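Local coordinates for uncharacterized protein BF1531 (Bacteroides fragilis, PDB 3SLR) that is of unknown function but, in this N-terminal part, joins an FkbH-type domain to a magnesium-binding phosphatase-like domain, consistent with hydrolysis of ester bonds, at residues 28-33 / 86-91. Residues are numbered along the deposited sequence; the frame is centred on the assembly and turned at random.
Sequences LGDTAT and THKLLE
The aliphatic stem of K88 lies against D30 and T31, in the loop that follows strand 22-29. The close part is at D30. K88 CG sits 3.5 Å from the backbone O of D30 and 3.6 Å from its OD1. K88 CB is likewise 3.6 Å from D30 OD2, which brings both carboxylate oxygens over the lysine stem. The two side chains run past each other in opposite directions. T31 adds a looser methyl contact, CG2 to K88 CG at 3.9 Å. A bend at chi2 (-66°) keeps the stem along the loop, with K88 CE 3.8 Å from D30 O and 4.0 Å from T31 CG2. NZ lies beyond, 6.9 Å from D30 OD1, and makes no salt bridge with it. The ammonium instead pairs with E195 and hydrogen-bonds to Y191 OH. D30 and T31 are buried, whereas K88 stays partly exposed. D30 OD1 is hydrogen-bonded to S85 OG, which also bonds K88 N at the start of helix 86-94. The contact joins the loop after strand 22-29 to this helix, which follows the neighbouring parallel strand 79-83 in the FkbH N-terminal domain, of the SGNH hydrolase clan. No hydrogen bond links the two segments directly. The chemistry implies van der Waals packing of a lysine stem, with S85 as the polar bridge and any D30-K88 attraction probably only long-range.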
# COMPACT_ATOMS: atom_id res chain seq x y z
N LEU A 28 -0.56 19.54 -3.49
CA LEU A 28 -0.44 20.71 -2.63
C LEU A 28 0.01 20.26 -1.24
O LEU A 28 -0.60 19.38 -0.64
CB LEU A 28 -1.79 21.43 -2.52
CG LEU A 28 -2.52 21.77 -3.82
CD1 LEU A 28 -3.39 20.60 -4.26
CD2 LEU A 28 -3.38 23.00 -3.64
N GLY A 29 1.08 20.86 -0.73
CA GLY A 29 1.62 20.45 0.56
C GLY A 29 2.11 21.60 1.40
O GLY A 29 2.27 22.71 0.89
N ASP A 30 2.35 21.35 2.69
CA ASP A 30 2.89 22.38 3.57
C ASP A 30 4.38 22.19 3.88
O ASP A 30 4.95 22.87 4.73
CB ASP A 30 2.05 22.55 4.86
CG ASP A 30 1.96 21.27 5.70
OD1 ASP A 30 2.82 20.38 5.60
OD2 ASP A 30 1.02 21.19 6.51
N THR A 31 5.00 21.26 3.16
CA THR A 31 6.46 21.16 3.14
C THR A 31 6.90 21.23 1.67
O THR A 31 6.06 21.34 0.79
CB THR A 31 6.99 19.88 3.82
OG1 THR A 31 6.44 18.71 3.18
CG2 THR A 31 6.61 19.89 5.30
N ALA A 32 8.20 21.18 1.40
CA ALA A 32 8.66 21.29 0.01
C ALA A 32 8.30 20.04 -0.79
O ALA A 32 8.67 18.93 -0.43
CB ALA A 32 10.15 21.55 -0.04
N THR A 33 7.58 20.24 -1.90
CA THR A 33 7.00 19.10 -2.63
C THR A 33 7.65 18.76 -3.97
O THR A 33 7.18 17.88 -4.69
CB THR A 33 5.46 19.30 -2.86
OG1 THR A 33 5.22 20.58 -3.45
CG2 THR A 33 4.70 19.20 -1.56
N THR A 86 2.58 15.98 9.64
CA THR A 86 2.49 16.01 11.10
C THR A 86 3.42 17.08 11.65
O THR A 86 3.09 17.78 12.60
CB THR A 86 2.87 14.66 11.71
OG1 THR A 86 2.03 13.65 11.16
CG2 THR A 86 2.71 14.69 13.24
N HIS A 87 4.60 17.20 11.04
CA HIS A 87 5.61 18.14 11.50
C HIS A 87 5.11 19.58 11.57
O HIS A 87 5.37 20.30 12.54
CB HIS A 87 6.86 18.04 10.61
CG HIS A 87 8.09 18.61 11.24
ND1 HIS A 87 9.03 17.82 11.87
CD2 HIS A 87 8.51 19.89 11.40
CE1 HIS A 87 9.99 18.58 12.36
NE2 HIS A 87 9.70 19.84 12.08
N LYS A 88 4.41 20.01 10.53
CA LYS A 88 3.91 21.38 10.47
C LYS A 88 2.70 21.58 11.38
O LYS A 88 2.52 22.66 11.94
CB LYS A 88 3.60 21.79 9.02
CG LYS A 88 4.85 21.85 8.12
CD LYS A 88 5.80 22.98 8.57
CE LYS A 88 7.12 22.92 7.79
NZ LYS A 88 8.01 24.09 8.11
N LEU A 89 1.90 20.53 11.55
CA LEU A 89 0.76 20.58 12.45
C LEU A 89 1.26 20.67 13.90
O LEU A 89 0.66 21.36 14.73
CB LEU A 89 -0.15 19.35 12.28
CG LEU A 89 -1.45 19.34 13.09
CD1 LEU A 89 -2.41 20.42 12.60
CD2 LEU A 89 -2.12 17.97 13.05
N LEU A 90 2.36 19.97 14.19
CA LEU A 90 3.01 20.03 15.50
C LEU A 90 3.42 21.46 15.81
O LEU A 90 3.20 21.96 16.92
CB LEU A 90 4.25 19.13 15.50
CG LEU A 90 4.96 18.90 16.83
CD1 LEU A 90 4.09 18.07 17.73
CD2 LEU A 90 6.30 18.19 16.59
N GLU A 91 4.00 22.15 14.82
CA GLU A 91 4.35 23.55 15.02
C GLU A 91 3.11 24.41 15.26
O GLU A 91 3.09 25.25 16.17
CB GLU A 91 5.16 24.10 13.85
CG GLU A 91 5.39 25.60 13.99
CD GLU A 91 6.45 26.15 13.06
OE1 GLU A 91 6.45 25.77 11.88
OE2 GLU A 91 7.27 26.97 13.51